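Ketosynthase (Streptomyces sp. MSC090213JE08, PDB 6KXD) probably forms the chain-length-factor half of a ketosynthase heterodimer that extends acyl chains in a highly reducing type II polyketide synthase. Local coordinates at residues T110-V116 / L167-N171; F70-L76 / A89-V93; A175-V179 / A359-A365. All blocks are in the same frame, centred on the assembly; numbering follows the deposited sequence.

Contact 1: residues T110-V116 / L167-N171; sequences TDELTGV and LKGPN
Leu167 and Val116 meet where the loop 167-171 runs into a strand beside 110-116. Leu167 carries its CG opposite the carbonyl carbon (chi1 -54°), and its two methyls divide the work. CD1 presses on Val116 CG2 at 3.5 Å, while CD2 reaches Thr110, lying 3.6 Å from its CB and equally close to its OG1. The leucine crosses both partners at roughly a right angle. Val116 in turn has CG1 anti to its backbone N (chi1 173°), which leaves CG2 beside that nitrogen and turned to the leucine. On the same face of the sheet Asn171 runs alongside Val116, pointing the same way. Its ND2 rests 3.5 Å from Val116 CB, a polar atom set against an apolar neighbour, but the amide is satisfied elsewhere: ND2 donates to Ala158 O, and OD1 accepts from Asn398 of the partner subunit.

The backbone supplies the polar links. Val116 N donates to Pro170 O at 2.8 Å, beginning the parallel pairing, and just before it a water bridges the two segments. That water donates to Asp111 O and, at 2.6 Å, to Thr114 O, and accepts from Gly169 N. Here the two backbones come very close, with Glu112 O only 3.0 Å from Gly169 CA. The type I turn 111-114 is held in shape from within, as Asp111 N donates to Thr114 OG1, and Asp111 OD1 takes Leu113 N in an Asx turn, from above the carboxylate plane.

Helix 156-165 covers Val116, Leu167 and Asn171 through its alanines. Strand 199-206 pairs with 114-119 and brings Leu201 against Thr114 and Leu167, and the partner subunit packs on Lys168 and Pro170.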
ATOM      1  N   THR B 110       1.351 -13.235  19.970  1.00 42.06           N
ATOM      2  CA  THR B 110       1.505 -11.948  19.300  1.00 45.16           C
ATOM      3  C   THR B 110       1.540 -10.853  20.358  1.00 46.04           C
ATOM      4  O   THR B 110       1.089 -11.028  21.478  1.00 43.68           O
ATOM      5  CB  THR B 110       0.381 -11.731  18.286  1.00 43.39           C
ATOM      6  OG1 THR B 110      -0.831 -11.791  19.022  1.00 41.65           O
ATOM      7  CG2 THR B 110       0.336 -12.749  17.163  1.00 46.45           C
ATOM      8  N   ASP B 111       2.132  -9.728  19.991  1.00 43.87           N
ATOM      9  CA  ASP B 111       2.113  -8.557  20.842  1.00 46.87           C
ATOM     10  C   ASP B 111       2.108  -7.310  19.966  1.00 48.04           C
ATOM     11  O   ASP B 111       1.979  -7.387  18.749  1.00 41.54           O
ATOM     12  CB  ASP B 111       3.296  -8.620  21.808  1.00 45.95           C
ATOM     13  CG  ASP B 111       4.665  -8.733  21.158  1.00 48.99           C
ATOM     14  OD1 ASP B 111       4.847  -8.307  19.984  1.00 45.35           O
ATOM     15  OD2 ASP B 111       5.574  -9.252  21.840  1.00 53.58           O
ATOM     16  N   GLU B 112       2.345  -6.158  20.596  1.00 42.80           N
ATOM     17  CA  GLU B 112       2.350  -4.908  19.934  1.00 46.48           C
ATOM     18  C   GLU B 112       3.537  -4.790  18.967  1.00 44.43           C
ATOM     19  O   GLU B 112       3.591  -3.810  18.250  1.00 44.71           O
ATOM     20  CB  GLU B 112       2.300  -3.801  21.003  1.00 53.28           C
ATOM     21  CG  GLU B 112       3.600  -3.596  21.771  1.00 52.69           C
ATOM     22  CD  GLU B 112       3.905  -4.644  22.837  1.00 70.23           C
ATOM     23  OE1 GLU B 112       3.004  -5.515  23.115  1.00 57.96           O
ATOM     24  OE2 GLU B 112       5.054  -4.619  23.372  1.00 75.61           O
ATOM     25  N   LEU B 113       4.506  -5.735  18.963  1.00 43.22           N
ATOM     26  CA  LEU B 113       5.622  -5.732  18.016  1.00 44.35           C
ATOM     27  C   LEU B 113       5.424  -6.804  16.931  1.00 39.88           C
ATOM     28  O   LEU B 113       6.368  -7.167  16.202  1.00 42.51           O
ATOM     29  CB  LEU B 113       6.928  -5.950  18.779  1.00 47.65           C
ATOM     30  CG  LEU B 113       7.402  -4.752  19.608  1.00 54.15           C
ATOM     31  CD1 LEU B 113       8.798  -5.032  20.163  1.00 59.92           C
ATOM     32  CD2 LEU B 113       7.371  -3.465  18.779  1.00 57.23           C
ATOM     33  N   THR B 114       4.193  -7.301  16.842  1.00 41.76           N
ATOM     34  CA  THR B 114       3.788  -8.147  15.748  1.00 39.45           C
ATOM     35  C   THR B 114       3.215  -7.261  14.642  1.00 38.06           C
ATOM     36  O   THR B 114       2.217  -6.612  14.834  1.00 37.23           O
ATOM     37  CB  THR B 114       2.726  -9.182  16.094  1.00 37.39           C
ATOM     38  OG1 THR B 114       3.215  -9.989  17.175  1.00 40.91           O
ATOM     39  CG2 THR B 114       2.416 -10.082  14.922  1.00 34.96           C
ATOM     40  N   GLY B 115       3.879  -7.287  13.502  1.00 38.76           N
ATOM     41  CA  GLY B 115       3.429  -6.530  12.346  1.00 37.92           C
ATOM     42  C   GLY B 115       2.449  -7.317  11.495  1.00 34.71           C
ATOM     43  O   GLY B 115       2.391  -8.600  11.508  1.00 35.53           O
ATOM     44  N   VAL B 116       1.693  -6.582  10.661  1.00 35.97           N
ATOM     45  CA  VAL B 116       0.842  -7.180   9.681  1.00 33.46           C
ATOM     46  C   VAL B 116       1.126  -6.477   8.367  1.00 34.18           C
ATOM     47  O   VAL B 116       1.082  -5.239   8.368  1.00 34.93           O
ATOM     48  CB  VAL B 116      -0.657  -6.994  10.003  1.00 33.91           C
ATOM     49  CG1 VAL B 116      -1.523  -7.487   8.848  1.00 34.26           C
ATOM     50  CG2 VAL B 116      -1.035  -7.696  11.299  1.00 38.60           C
ATOM     51  N   LEU B 167      -3.866  -6.719  17.156  1.00 39.33           N
ATOM     52  CA  LEU B 167      -2.532  -6.457  16.729  1.00 37.79           C
ATOM     53  C   LEU B 167      -2.314  -4.949  16.596  1.00 40.64           C
ATOM     54  O   LEU B 167      -2.522  -4.333  15.536  1.00 41.09           O
ATOM     55  CB  LEU B 167      -2.271  -7.205  15.418  1.00 33.31           C
ATOM     56  CG  LEU B 167      -2.547  -8.706  15.457  1.00 39.15           C
ATOM     57  CD1 LEU B 167      -2.413  -9.326  14.084  1.00 38.23           C
ATOM     58  CD2 LEU B 167      -1.607  -9.438  16.407  1.00 39.17           C
ATOM     59  N   LYS B 168      -1.772  -4.346  17.664  1.00 41.01           N
ATOM     60  CA  LYS B 168      -1.526  -2.922  17.681  1.00 40.48           C
ATOM     61  C   LYS B 168      -0.218  -2.524  16.993  1.00 40.48           C
ATOM     62  O   LYS B 168       0.113  -1.352  16.921  1.00 42.85           O
ATOM     63  CB  LYS B 168      -1.530  -2.425  19.128  1.00 44.40           C
ATOM     64  CG  LYS B 168      -2.868  -2.564  19.826  1.00 50.33           C
ATOM     65  CD  LYS B 168      -2.826  -2.043  21.256  1.00 54.20           C
ATOM     66  CE  LYS B 168      -3.629  -2.897  22.208  1.00 59.64           C
ATOM     67  NZ  LYS B 168      -5.042  -2.959  21.801  1.00 65.50           N
ATOM     68  N   GLY B 169       0.559  -3.486  16.492  1.00 39.86           N
ATOM     69  CA  GLY B 169       1.803  -3.191  15.864  1.00 37.71           C
ATOM     70  C   GLY B 169       1.631  -2.699  14.426  1.00 38.17           C
ATOM     71  O   GLY B 169       0.527  -2.449  13.982  1.00 39.30           O
ATOM     72  N   PRO B 170       2.720  -2.580  13.668  1.00 40.32           N
ATOM     73  CA  PRO B 170       2.654  -1.990  12.326  1.00 39.40           C
ATOM     74  C   PRO B 170       1.619  -2.751  11.481  1.00 39.96           C
ATOM     75  O   PRO B 170       1.486  -3.983  11.541  1.00 36.92           O
ATOM     76  CB  PRO B 170       4.070  -2.210  11.794  1.00 39.62           C
ATOM     77  CG  PRO B 170       4.915  -2.218  13.058  1.00 42.23           C
ATOM     78  CD  PRO B 170       4.081  -3.001  14.032  1.00 44.20           C
ATOM     79  N   ASN B 171       0.850  -2.003  10.709  1.00 37.23           N
ATOM     80  CA  ASN B 171      -0.232  -2.552   9.948  1.00 35.61           C
ATOM     81  C   ASN B 171      -0.198  -1.909   8.571  1.00 39.36           C
ATOM     82  O   ASN B 171      -0.485  -0.735   8.474  1.00 34.82           O
ATOM     83  CB  ASN B 171      -1.565  -2.295  10.616  1.00 36.75           C
ATOM     84  CG  ASN B 171      -2.646  -3.176  10.053  1.00 39.96           C
ATOM     85  OD1 ASN B 171      -3.335  -2.781   9.118  1.00 37.62           O
ATOM     86  ND2 ASN B 171      -2.825  -4.343  10.659  1.00 35.44           N
TER
HETATM   87  O   HOH W   1       0.568  -6.214  16.799  1.00 38.62           O

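Contact 2: residues F70-L76 / A89-V93; sequences FDIQEQL and ALALV
Phe70 drives its ring against Ala89, Leu90 and Val93, the part of helix 86-99 that faces the short helix 72-76. From CB, which starts out toward helix 86-99, the ring is carried away from the backbone N (chi1 -170°), and its far rim does the touching. CE1 lies 3.7 Å from Val93 CG2, near the ring plane. CZ, the tip, is 3.8 Å from Leu90 CD2. CE2 closes the circuit, with Ala89 CB 4.0 Å away at the in-plane edge. Leu90 CD2 sits over one face, 3.9 Å from the centroid and 14° off the normal, a CH-pi contact shifted toward the rim.

Around this ring the small helix adds its own aliphatic groups. Ile72 CG1 packs at 3.6 Å on the methyl of Ala89, which meets the isoleucine and the phenylalanine from two adjacent sides. Leu76 splits its branches, CD1 going to Ala89 and Leu92, and CD2 to Val93 CG2. Asp71 N-caps the short helix, its OD2 accepting from Glu74 N through the anti lone pair.

Ile33 and Val28 close over Phe70 and Val93 from the neighbouring strands, and Leu92 continues onto helix 156-165. The axes of 72-76 and 89-93 run 23° apart, and apolar packing alone joins this short, partly exposed helix to the buried face of helix 86-99, within the thiolase-type fold of ketoacyl synthases.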
ATOM      1  N   PHE B  70     -16.995 -21.949   1.094  1.00 45.49           N
ATOM      2  CA  PHE B  70     -16.608 -20.749   1.822  1.00 51.51           C
ATOM      3  C   PHE B  70     -17.816 -19.839   2.003  1.00 51.58           C
ATOM      4  O   PHE B  70     -18.273 -19.274   1.052  1.00 52.09           O
ATOM      5  CB  PHE B  70     -15.512 -19.946   1.123  1.00 49.41           C
ATOM      6  CG  PHE B  70     -14.963 -18.853   2.002  1.00 45.58           C
ATOM      7  CD1 PHE B  70     -14.072 -19.151   3.017  1.00 43.78           C
ATOM      8  CD2 PHE B  70     -15.355 -17.539   1.845  1.00 47.08           C
ATOM      9  CE1 PHE B  70     -13.558 -18.158   3.836  1.00 44.42           C
ATOM     10  CE2 PHE B  70     -14.860 -16.544   2.680  1.00 45.59           C
ATOM     11  CZ  PHE B  70     -13.966 -16.856   3.677  1.00 43.99           C
ATOM     12  N   ASP B  71     -18.304 -19.728   3.242  1.00 44.76           N
ATOM     13  CA  ASP B  71     -19.393 -18.828   3.534  1.00 47.84           C
ATOM     14  C   ASP B  71     -18.949 -17.945   4.691  1.00 42.16           C
ATOM     15  O   ASP B  71     -18.513 -18.450   5.716  1.00 44.56           O
ATOM     16  CB  ASP B  71     -20.685 -19.578   3.882  1.00 51.54           C
ATOM     17  CG  ASP B  71     -21.802 -18.654   4.346  1.00 53.74           C
ATOM     18  OD1 ASP B  71     -22.508 -18.124   3.483  1.00 65.94           O
ATOM     19  OD2 ASP B  71     -21.860 -18.364   5.556  1.00 48.99           O
ATOM     20  N   ILE B  72     -19.066 -16.636   4.500  1.00 45.30           N
ATOM     21  CA  ILE B  72     -18.439 -15.706   5.374  1.00 42.38           C
ATOM     22  C   ILE B  72     -19.007 -15.896   6.778  1.00 42.69           C
ATOM     23  O   ILE B  72     -18.246 -15.993   7.733  1.00 44.15           O
ATOM     24  CB  ILE B  72     -18.605 -14.284   4.839  1.00 43.05           C
ATOM     25  CG1 ILE B  72     -17.781 -14.131   3.550  1.00 43.23           C
ATOM     26  CG2 ILE B  72     -18.280 -13.250   5.897  1.00 45.27           C
ATOM     27  CD1 ILE B  72     -18.019 -12.807   2.847  1.00 46.07           C
ATOM     28  N   GLN B  73     -20.331 -15.976   6.870  1.00 41.29           N
ATOM     29  CA  GLN B  73     -20.970 -15.953   8.204  1.00 46.22           C
ATOM     30  C   GLN B  73     -20.763 -17.299   8.897  1.00 42.01           C
ATOM     31  O   GLN B  73     -20.602 -17.344  10.111  1.00 41.82           O
ATOM     32  CB  GLN B  73     -22.422 -15.500   8.061  1.00 53.34           C
ATOM     33  CG  GLN B  73     -22.531 -14.006   7.767  1.00 52.53           C
ATOM     34  CD  GLN B  73     -23.861 -13.420   8.175  1.00 62.04           C
ATOM     35  OE1 GLN B  73     -24.901 -13.928   7.760  1.00 58.95           O
ATOM     36  NE2 GLN B  73     -23.837 -12.335   8.961  1.00 52.48           N
ATOM     37  N   GLU B  74     -20.708 -18.380   8.113  1.00 45.28           N
ATOM     38  CA  GLU B  74     -20.432 -19.705   8.599  1.00 49.36           C
ATOM     39  C   GLU B  74     -19.031 -19.755   9.207  1.00 46.93           C
ATOM     40  O   GLU B  74     -18.824 -20.354  10.254  1.00 42.96           O
ATOM     41  CB  GLU B  74     -20.549 -20.722   7.464  1.00 54.10           C
ATOM     42  CG  GLU B  74     -20.381 -22.149   7.916  1.00 57.95           C
ATOM     43  CD  GLU B  74     -20.603 -23.181   6.826  1.00 68.35           C
ATOM     44  OE1 GLU B  74     -20.583 -24.378   7.152  1.00 71.56           O
ATOM     45  OE2 GLU B  74     -20.790 -22.782   5.658  1.00 67.71           O
ATOM     46  N   GLN B  75     -18.064 -19.141   8.521  1.00 43.05           N
ATOM     47  CA  GLN B  75     -16.699 -19.106   8.986  1.00 43.58           C
ATOM     48  C   GLN B  75     -16.501 -18.116  10.136  1.00 40.84           C
ATOM     49  O   GLN B  75     -15.746 -18.439  11.046  1.00 42.22           O
ATOM     50  CB  GLN B  75     -15.774 -18.782   7.805  1.00 44.06           C
ATOM     51  CG  GLN B  75     -15.750 -19.929   6.798  1.00 48.98           C
ATOM     52  CD  GLN B  75     -15.143 -21.171   7.408  1.00 48.05           C
ATOM     53  OE1 GLN B  75     -14.121 -21.112   8.089  1.00 46.03           O
ATOM     54  NE2 GLN B  75     -15.778 -22.309   7.187  1.00 48.26           N
ATOM     55  N   LEU B  76     -17.119 -16.929  10.080  1.00 38.91           N
ATOM     56  CA  LEU B  76     -16.712 -15.855  10.960  1.00 37.29           C
ATOM     57  C   LEU B  76     -17.814 -15.485  11.947  1.00 39.46           C
ATOM     58  O   LEU B  76     -17.588 -14.652  12.780  1.00 44.12           O
ATOM     59  CB  LEU B  76     -16.331 -14.643  10.119  1.00 39.68           C
ATOM     60  CG  LEU B  76     -15.060 -14.869   9.310  1.00 37.62           C
ATOM     61  CD1 LEU B  76     -14.832 -13.679   8.387  1.00 38.79           C
ATOM     62  CD2 LEU B  76     -13.890 -15.046  10.261  1.00 39.69           C
ATOM     63  N   ALA B  89     -12.834 -11.261   4.429  1.00 38.17           N
ATOM     64  CA  ALA B  89     -13.211 -12.540   5.032  1.00 37.70           C
ATOM     65  C   ALA B  89     -12.115 -13.571   4.803  1.00 38.99           C
ATOM     66  O   ALA B  89     -11.743 -14.310   5.711  1.00 39.65           O
ATOM     67  CB  ALA B  89     -14.518 -13.023   4.472  1.00 39.25           C
ATOM     68  N   LEU B  90     -11.587 -13.607   3.582  1.00 36.57           N
ATOM     69  CA  LEU B  90     -10.552 -14.586   3.307  1.00 38.60           C
ATOM     70  C   LEU B  90      -9.321 -14.358   4.175  1.00 34.34           C
ATOM     71  O   LEU B  90      -8.682 -15.332   4.638  1.00 35.37           O
ATOM     72  CB  LEU B  90     -10.152 -14.468   1.848  1.00 37.40           C
ATOM     73  CG  LEU B  90     -11.205 -14.971   0.874  1.00 37.96           C
ATOM     74  CD1 LEU B  90     -10.829 -14.453  -0.494  1.00 39.06           C
ATOM     75  CD2 LEU B  90     -11.330 -16.468   0.901  1.00 40.22           C
ATOM     76  N   ALA B  91      -8.922 -13.090   4.308  1.00 32.59           N
ATOM     77  CA  ALA B  91      -7.786 -12.698   5.109  1.00 34.95           C
ATOM     78  C   ALA B  91      -8.032 -13.116   6.551  1.00 36.99           C
ATOM     79  O   ALA B  91      -7.110 -13.617   7.231  1.00 34.35           O
ATOM     80  CB  ALA B  91      -7.532 -11.223   5.047  1.00 37.44           C
ATOM     81  N   LEU B  92      -9.270 -12.898   7.019  1.00 34.93           N
ATOM     82  CA  LEU B  92      -9.545 -13.169   8.468  1.00 36.39           C
ATOM     83  C   LEU B  92      -9.469 -14.666   8.731  1.00 36.07           C
ATOM     84  O   LEU B  92      -8.881 -15.056   9.742  1.00 36.58           O
ATOM     85  CB  LEU B  92     -10.898 -12.622   8.906  1.00 36.52           C
ATOM     86  CG  LEU B  92     -11.005 -11.100   8.900  1.00 34.50           C
ATOM     87  CD1 LEU B  92     -12.367 -10.633   9.404  1.00 36.08           C
ATOM     88  CD2 LEU B  92      -9.904 -10.455   9.690  1.00 33.71           C
ATOM     89  N   VAL B  93     -10.058 -15.447   7.837  1.00 35.41           N
ATOM     90  CA  VAL B  93     -10.052 -16.880   8.003  1.00 38.04           C
ATOM     91  C   VAL B  93      -8.606 -17.356   7.918  1.00 39.15           C
ATOM     92  O   VAL B  93      -8.163 -18.131   8.725  1.00 36.00           O
ATOM     93  CB  VAL B  93     -10.949 -17.607   7.002  1.00 35.57           C
ATOM     94  CG1 VAL B  93     -10.770 -19.124   7.158  1.00 40.66           C
ATOM     95  CG2 VAL B  93     -12.404 -17.231   7.200  1.00 40.18           C
TER

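Contact 3: residues A175-V179 / A359-A365; sequences AGGRV and AVDRDGA. With EDO (1,2-ethanediol), chain D.
Two hydrogen bonds tie Arg178 to Val360, at the end of its strand, and to Asp361 just after it. The arginine's backbone N donates to Asp361 OD1 at 3.0 Å, coming from well above the carboxylate plane. At the other end of the side chain, NH1 donates to Val360 O at 3.0 Å, with the carbonyl oxygen only 1° out of the guanidinium plane. The aliphatic stem runs past that same oxygen, CB 3.4 Å and CD 3.5 Å from Val360 O, and a kink at chi2 (-149°) helps keep CD beside it.

Charge plays a looser part. Arg178 NH1 and Asp361 OD1 stand 4.6 Å apart, too far for a salt bridge, and the two flat groups are turned 59° to each other; the arginine's salt bridge is to Asp327, through NH2.

Strand 171-174, this tight glycine loop and helix 180-193 build the strand-turn-helix that in condensing ketosynthases carries the nucleophilic cysteine. Arg178 probably lies close to that place here, consistent with a chain-length-factor subunit.

Apolar contacts fall to Val179, whose CG2 touches Ala365 CB at 3.7 Å and whose CG1 lies 4.0 Å from Ala359 CB.

Within the hairpin turn 361-364, Asp361 OD2 accepts from Asp363 N, an Asx turn. Asp363 itself reaches Arg147 of the partner subunit. A 1,2-ethanediol, probably from the crystallisation liquor, takes a weak bond from Arg178 NH1 through O1.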
ATOM      1  N   ALA B 175       0.055  -2.926  -2.555  1.00 34.10           N
ATOM      2  CA  ALA B 175      -0.581  -3.405  -3.734  1.00 32.85           C
ATOM      3  C   ALA B 175       0.485  -4.126  -4.555  1.00 38.48           C
ATOM      4  O   ALA B 175       1.492  -4.501  -4.026  1.00 40.05           O
ATOM      5  CB  ALA B 175      -1.196  -2.249  -4.493  1.00 36.65           C
ATOM      6  N   GLY B 176       0.269  -4.310  -5.858  1.00 37.39           N
ATOM      7  CA  GLY B 176       1.284  -4.960  -6.659  1.00 35.50           C
ATOM      8  C   GLY B 176       0.772  -6.186  -7.360  1.00 36.43           C
ATOM      9  O   GLY B 176       1.489  -6.806  -8.147  1.00 36.48           O
ATOM     10  N   GLY B 177      -0.458  -6.610  -7.058  1.00 33.36           N
ATOM     11  CA  GLY B 177      -1.004  -7.744  -7.742  1.00 35.62           C
ATOM     12  C   GLY B 177      -0.193  -9.009  -7.506  1.00 38.89           C
ATOM     13  O   GLY B 177       0.097  -9.391  -6.368  1.00 33.61           O
ATOM     14  N   ARG B 178       0.198  -9.714  -8.580  1.00 32.97           N
ATOM     15  CA  ARG B 178       0.852 -10.985  -8.374  1.00 37.87           C
ATOM     16  C   ARG B 178       2.169 -10.889  -7.587  1.00 36.61           C
ATOM     17  O   ARG B 178       2.577 -11.881  -6.986  1.00 40.58           O
ATOM     18  CB  ARG B 178       1.165 -11.632  -9.712  1.00 40.41           C
ATOM     19  CG  ARG B 178      -0.063 -11.860 -10.549  1.00 40.55           C
ATOM     20  CD  ARG B 178       0.143 -13.085 -11.415  1.00 42.88           C
ATOM     21  NE  ARG B 178      -0.906 -13.088 -12.402  1.00 45.85           N
ATOM     22  CZ  ARG B 178      -0.912 -12.312 -13.487  1.00 49.69           C
ATOM     23  NH1 ARG B 178       0.163 -11.596 -13.818  1.00 47.56           N
ATOM     24  NH2 ARG B 178      -1.990 -12.280 -14.256  1.00 49.47           N
ATOM     25  N   VAL B 179       2.836  -9.732  -7.592  1.00 34.45           N
ATOM     26  CA  VAL B 179       4.111  -9.623  -6.897  1.00 34.86           C
ATOM     27  C   VAL B 179       3.865  -9.178  -5.454  1.00 34.88           C
ATOM     28  O   VAL B 179       4.839  -9.061  -4.703  1.00 35.45           O
ATOM     29  CB  VAL B 179       5.102  -8.688  -7.567  1.00 36.35           C
ATOM     30  CG1 VAL B 179       5.435  -9.214  -8.945  1.00 36.47           C
ATOM     31  CG2 VAL B 179       4.616  -7.245  -7.576  1.00 38.22           C
ATOM     32  N   ALA B 359       7.345 -14.015  -9.538  1.00 36.40           N
ATOM     33  CA  ALA B 359       6.069 -13.548 -10.058  1.00 39.19           C
ATOM     34  C   ALA B 359       6.288 -12.329 -10.938  1.00 38.87           C
ATOM     35  O   ALA B 359       7.248 -11.609 -10.766  1.00 39.00           O
ATOM     36  CB  ALA B 359       5.118 -13.212  -8.956  1.00 40.81           C
ATOM     37  N   VAL B 360       5.342 -12.177 -11.876  1.00 36.61           N
ATOM     38  CA  VAL B 360       5.243 -11.043 -12.790  1.00 37.01           C
ATOM     39  C   VAL B 360       3.811 -10.534 -12.757  1.00 38.83           C
ATOM     40  O   VAL B 360       2.889 -11.262 -12.614  1.00 40.04           O
ATOM     41  CB  VAL B 360       5.659 -11.436 -14.220  1.00 39.84           C
ATOM     42  CG1 VAL B 360       7.089 -11.909 -14.188  1.00 42.14           C
ATOM     43  CG2 VAL B 360       4.758 -12.513 -14.826  1.00 45.86           C
ATOM     44  N   ASP B 361       3.696  -9.226 -12.867  1.00 38.15           N
ATOM     45  CA  ASP B 361       2.446  -8.601 -12.750  1.00 45.21           C
ATOM     46  C   ASP B 361       2.237  -7.778 -14.014  1.00 47.67           C
ATOM     47  O   ASP B 361       3.201  -7.289 -14.644  1.00 47.01           O
ATOM     48  CB  ASP B 361       2.405  -7.801 -11.462  1.00 42.78           C
ATOM     49  CG  ASP B 361       1.039  -7.191 -11.223  1.00 50.80           C
ATOM     50  OD1 ASP B 361       0.106  -7.981 -10.979  1.00 46.48           O
ATOM     51  OD2 ASP B 361       0.926  -5.945 -11.324  1.00 52.97           O
ATOM     52  N   ARG B 362       0.968  -7.609 -14.392  1.00 52.40           N
ATOM     53  CA  ARG B 362       0.646  -6.840 -15.583  1.00 56.23           C
ATOM     54  C   ARG B 362       1.258  -5.446 -15.497  1.00 50.00           C
ATOM     55  O   ARG B 362       1.752  -4.949 -16.458  1.00 50.23           O
ATOM     56  CB  ARG B 362      -0.865  -6.696 -15.787  1.00 60.32           C
ATOM     57  CG  ARG B 362      -1.214  -5.618 -16.808  1.00 67.11           C
ATOM     58  CD  ARG B 362      -2.418  -5.926 -17.666  1.00 72.48           C
ATOM     59  NE  ARG B 362      -3.327  -6.864 -17.036  1.00 67.30           N
ATOM     60  CZ  ARG B 362      -4.130  -6.575 -16.030  1.00 66.18           C
ATOM     61  NH1 ARG B 362      -3.989  -5.440 -15.363  1.00 70.55           N
ATOM     62  NH2 ARG B 362      -5.087  -7.425 -15.713  1.00 61.77           N
ATOM     63  N   ASP B 363       1.257  -4.844 -14.309  1.00 50.51           N
ATOM     64  CA  ASP B 363       1.623  -3.445 -14.177  1.00 53.31           C
ATOM     65  C   ASP B 363       3.151  -3.268 -14.265  1.00 56.18           C
ATOM     66  O   ASP B 363       3.610  -2.165 -14.053  1.00 57.07           O
ATOM     67  CB  ASP B 363       0.968  -2.865 -12.921  1.00 57.58           C
ATOM     68  CG  ASP B 363      -0.571  -2.906 -12.971  1.00 58.29           C
ATOM     69  OD1 ASP B 363      -1.139  -2.897 -14.083  1.00 57.50           O
ATOM     70  OD2 ASP B 363      -1.195  -2.961 -11.897  1.00 61.83           O
ATOM     71  N   GLY B 364       3.905  -4.336 -14.610  1.00 55.06           N
ATOM     72  CA  GLY B 364       5.337  -4.248 -15.035  1.00 50.23           C
ATOM     73  C   GLY B 364       6.334  -4.814 -14.007  1.00 50.39           C
ATOM     74  O   GLY B 364       7.521  -5.059 -14.308  1.00 48.26           O
ATOM     75  N   ALA B 365       5.856  -5.070 -12.791  1.00 41.66           N
ATOM     76  CA  ALA B 365       6.708  -5.511 -11.697  1.00 40.87           C
ATOM     77  C   ALA B 365       7.112  -6.977 -11.867  1.00 41.32           C
ATOM     78  O   ALA B 365       6.344  -7.811 -12.339  1.00 39.40           O
ATOM     79  CB  ALA B 365       6.005  -5.301 -10.396  1.00 42.29           C
TER
HETATM   80  C1  EDO D 402       1.549  -9.462 -17.796  1.00 59.41           C
HETATM   81  O1  EDO D 402       1.019 -10.395 -16.820  1.00 52.24           O
HETATM   82  C2  EDO D 402       0.706  -9.139 -19.037  1.00 60.13           C
HETATM   83  O2  EDO D 402       1.636  -9.243 -20.112  1.00 61.08           O

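All three contacts are largely buried, but they mix chemistry differently. Contact 1 joins a parallel strand pair and its loop by backbone bonds, a bridging water and a few methyls, whereas contact 2 is aliphatic and aromatic packing between helices, and contact 3 relies on an arginine and an aspartate. Contacts 1 and 3 lie at the two ends of strand 171-174, three residues apart in sequence, yet their centres lie about 26 Å apart; both are met by the partner subunit, which leaves contact 2 untouched. Helix 156-165 receives side chains from contacts 1 and 2. Contact 3 lies nearest the chain's centre, about 12 Å from it, and couples regions 180 residues apart.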